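Local coordinates for activating signal cointegrator 1 complex subunit 3 (Homo sapiens, PDB 6YXQ), which unwinds alkylated DNA in the 3'-5' direction at the cost of ATP so that ALKBH3 can repair it, and helps rescue stalled ribosomes, at residues 55-60 with 150-155. Residues are numbered along the deposited sequence; the frame is centred on the assembly and turned at random.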
ATOM      1  N   ILE A  55      13.285  -2.678 -37.949  1.00 72.16           N
ATOM      2  CA  ILE A  55      13.888  -2.744 -39.281  1.00 81.04           C
ATOM      3  C   ILE A  55      13.894  -1.363 -39.938  1.00 78.86           C
ATOM      4  O   ILE A  55      14.776  -1.070 -40.757  1.00 79.73           O
ATOM      5  CB  ILE A  55      13.220  -3.814 -40.169  1.00 82.47           C
ATOM      6  CG1 ILE A  55      11.905  -3.328 -40.765  1.00110.76           C
ATOM      7  CG2 ILE A  55      13.021  -5.122 -39.395  1.00 78.32           C
ATOM      8  CD1 ILE A  55      11.443  -4.191 -41.918  1.00121.41           C
ATOM      9  N   LYS A  56      12.972  -0.469 -39.558  1.00 74.37           N
ATOM     10  CA  LYS A  56      13.088   0.918 -40.000  1.00 58.54           C
ATOM     11  C   LYS A  56      14.394   1.530 -39.512  1.00 71.37           C
ATOM     12  O   LYS A  56      15.146   2.120 -40.296  1.00 70.94           O
ATOM     13  CB  LYS A  56      11.901   1.748 -39.514  1.00 58.31           C
ATOM     14  CG  LYS A  56      11.932   3.192 -40.025  1.00 59.54           C
ATOM     15  CD  LYS A  56      10.659   3.960 -39.707  1.00 61.39           C
ATOM     16  CE  LYS A  56      10.566   4.277 -38.227  1.00 72.12           C
ATOM     17  NZ  LYS A  56       9.699   5.451 -37.933  1.00 73.11           N
ATOM     18  N   PHE A  57      14.677   1.397 -38.213  1.00 78.73           N
ATOM     19  CA  PHE A  57      15.938   1.894 -37.668  1.00 70.42           C
ATOM     20  C   PHE A  57      17.126   1.301 -38.413  1.00 75.46           C
ATOM     21  O   PHE A  57      18.009   2.030 -38.877  1.00 83.17           O
ATOM     22  CB  PHE A  57      16.031   1.576 -36.174  1.00 64.25           C
ATOM     23  CG  PHE A  57      17.239   2.171 -35.496  1.00 58.05           C
ATOM     24  CD1 PHE A  57      18.475   1.552 -35.572  1.00 57.53           C
ATOM     25  CD2 PHE A  57      17.135   3.347 -34.775  1.00 64.01           C
ATOM     26  CE1 PHE A  57      19.583   2.103 -34.953  1.00 65.59           C
ATOM     27  CE2 PHE A  57      18.237   3.898 -34.148  1.00 62.51           C
ATOM     28  CZ  PHE A  57      19.463   3.276 -34.239  1.00 59.75           C
ATOM     29  N   LEU A  58      17.163  -0.028 -38.534  1.00 76.24           N
ATOM     30  CA  LEU A  58      18.305  -0.683 -39.165  1.00 70.69           C
ATOM     31  C   LEU A  58      18.533  -0.174 -40.584  1.00 76.56           C
ATOM     32  O   LEU A  58      19.677   0.079 -40.981  1.00 76.47           O
ATOM     33  CB  LEU A  58      18.098  -2.195 -39.165  1.00 75.22           C
ATOM     34  CG  LEU A  58      18.104  -2.882 -37.802  1.00 74.63           C
ATOM     35  CD1 LEU A  58      17.571  -4.304 -37.904  1.00 73.74           C
ATOM     36  CD2 LEU A  58      19.503  -2.882 -37.249  1.00 73.03           C
ATOM     37  N   ASN A  59      17.457  -0.009 -41.366  1.00 74.66           N
ATOM     38  CA  ASN A  59      17.608   0.449 -42.746  1.00 68.80           C
ATOM     39  C   ASN A  59      17.976   1.924 -42.809  1.00 74.32           C
ATOM     40  O   ASN A  59      18.651   2.361 -43.749  1.00 87.18           O
ATOM     41  CB  ASN A  59      16.316   0.202 -43.526  1.00 73.88           C
ATOM     42  CG  ASN A  59      16.245  -1.192 -44.106  1.00 70.11           C
ATOM     43  OD1 ASN A  59      16.896  -1.490 -45.104  1.00 76.18           O
ATOM     44  ND2 ASN A  59      15.456  -2.057 -43.481  1.00 56.14           N
ATOM     45  N   GLU A  60      17.539   2.697 -41.824  1.00 76.67           N
ATOM     46  CA  GLU A  60      17.782   4.129 -41.798  1.00 69.33           C
ATOM     47  C   GLU A  60      19.212   4.470 -41.398  1.00 69.77           C
ATOM     48  O   GLU A  60      19.700   5.544 -41.762  1.00 83.64           O
ATOM     49  CB  GLU A  60      16.771   4.772 -40.841  1.00 59.47           C
ATOM     50  CG  GLU A  60      16.784   6.277 -40.738  1.00 63.97           C
ATOM     51  CD  GLU A  60      15.853   6.763 -39.644  1.00 78.14           C
ATOM     52  OE1 GLU A  60      16.338   7.342 -38.650  1.00 90.51           O
ATOM     53  OE2 GLU A  60      14.630   6.560 -39.773  1.00 86.46           O
ATOM     54  N   LEU A 150      24.415   3.166 -31.910  1.00 85.78           N
ATOM     55  CA  LEU A 150      23.938   2.433 -30.746  1.00 75.71           C
ATOM     56  C   LEU A 150      23.257   3.369 -29.758  1.00 74.70           C
ATOM     57  O   LEU A 150      22.201   3.037 -29.211  1.00 83.12           O
ATOM     58  CB  LEU A 150      25.098   1.691 -30.081  1.00 75.92           C
ATOM     59  CG  LEU A 150      24.832   0.346 -29.396  1.00 67.44           C
ATOM     60  CD1 LEU A 150      26.142  -0.209 -28.870  1.00 81.44           C
ATOM     61  CD2 LEU A 150      23.821   0.455 -28.272  1.00 75.44           C
ATOM     62  N   THR A 151      23.844   4.548 -29.513  1.00 83.56           N
ATOM     63  CA  THR A 151      23.189   5.498 -28.613  1.00 88.29           C
ATOM     64  C   THR A 151      21.885   6.001 -29.206  1.00 84.77           C
ATOM     65  O   THR A 151      20.937   6.291 -28.470  1.00 84.79           O
ATOM     66  CB  THR A 151      24.092   6.687 -28.285  1.00 76.44           C
ATOM     67  OG1 THR A 151      24.492   7.332 -29.491  1.00101.07           O
ATOM     68  CG2 THR A 151      25.310   6.248 -27.518  1.00 74.41           C
ATOM     69  N   ALA A 152      21.823   6.131 -30.533  1.00 72.67           N
ATOM     70  CA  ALA A 152      20.555   6.480 -31.161  1.00 69.61           C
ATOM     71  C   ALA A 152      19.493   5.425 -30.870  1.00 72.35           C
ATOM     72  O   ALA A 152      18.341   5.752 -30.554  1.00 70.88           O
ATOM     73  CB  ALA A 152      20.747   6.650 -32.663  1.00 72.30           C
ATOM     74  N   LEU A 153      19.866   4.151 -30.966  1.00 75.56           N
ATOM     75  CA  LEU A 153      18.918   3.088 -30.647  1.00 75.58           C
ATOM     76  C   LEU A 153      18.503   3.151 -29.183  1.00 70.51           C
ATOM     77  O   LEU A 153      17.317   3.024 -28.858  1.00 65.14           O
ATOM     78  CB  LEU A 153      19.519   1.719 -30.977  1.00 70.75           C
ATOM     79  CG  LEU A 153      18.667   0.494 -30.619  1.00 53.33           C
ATOM     80  CD1 LEU A 153      17.378   0.490 -31.406  1.00 47.52           C
ATOM     81  CD2 LEU A 153      19.425  -0.783 -30.886  1.00 47.33           C
ATOM     82  N   VAL A 154      19.467   3.346 -28.287  1.00 68.48           N
ATOM     83  CA  VAL A 154      19.146   3.396 -26.862  1.00 77.07           C
ATOM     84  C   VAL A 154      18.211   4.562 -26.574  1.00 73.57           C
ATOM     85  O   VAL A 154      17.220   4.419 -25.847  1.00 65.63           O
ATOM     86  CB  VAL A 154      20.430   3.484 -26.019  1.00 72.64           C
ATOM     87  CG1 VAL A 154      20.074   3.556 -24.543  1.00 59.00           C
ATOM     88  CG2 VAL A 154      21.334   2.294 -26.301  1.00 69.70           C
ATOM     89  N   GLN A 155      18.518   5.738 -27.135  1.00 65.09           N
ATOM     90  CA  GLN A 155      17.665   6.907 -26.963  1.00 62.89           C
ATOM     91  C   GLN A 155      16.271   6.652 -27.509  1.00 67.79           C
ATOM     92  O   GLN A 155      15.284   7.119 -26.939  1.00 71.40           O
ATOM     93  CB  GLN A 155      18.279   8.121 -27.661  1.00 65.63           C
ATOM     94  CG  GLN A 155      19.253   8.934 -26.835  1.00 79.32           C
ATOM     95  CD  GLN A 155      19.690  10.199 -27.557  1.00100.46           C
ATOM     96  OE1 GLN A 155      19.057  10.622 -28.528  1.00 98.77           O
ATOM     97  NE2 GLN A 155      20.788  10.795 -27.102  1.00109.32           N
TER
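Within 55-60, part of helix 51-61, F57 is the residue that touches 150-155 of helix 147-163, meeting A152 and L153. Its position follows from the first torsion: CG stands anti to the backbone N (chi1 -174°), and the CA-CB bond already points at the other segment. The CA atoms of F57 and L153, the nearest pair between the two segments, are 7.7 Å apart.

The CH-pi component comes from L153. Its CD1 methyl lies 4.2 Å from the centroid of the F57 ring and 2° off the ring normal, which places the methyl squarely over the centre of one face. Although the CA-CB bond of L153 does not head directly for the other helix, its extended first torsion carries CG off the backbone, and the second, 63°, sets CD1 over the ring.

Apolar contacts gather at the far end of the ring. F57 CZ is 3.6 Å from L153 CB and 3.9 Å from A152 CB, so the ring end meets both beta carbons.

The ring also makes van der Waals contact with the A152-L153 peptide: F57 CZ approaches L153 N to 3.4 Å, and F57 CE2 lies 3.8 Å from A152 C.

L153 also touches the loop residues H106 and F145, and L58 touches F145 too, as well as L74 of helix 64-85, so F145 is shared by the two segments; all lie in the N-terminal region required for binding ASCC2.

With no hydrogen bond or salt bridge between the segments and 138 Å² buried in total, the contact is probably held by dispersion and by the burial of apolar surface, F57 and L153 both being buried: one aromatic ring resting against aliphatic carbons and the A152-L153 peptide.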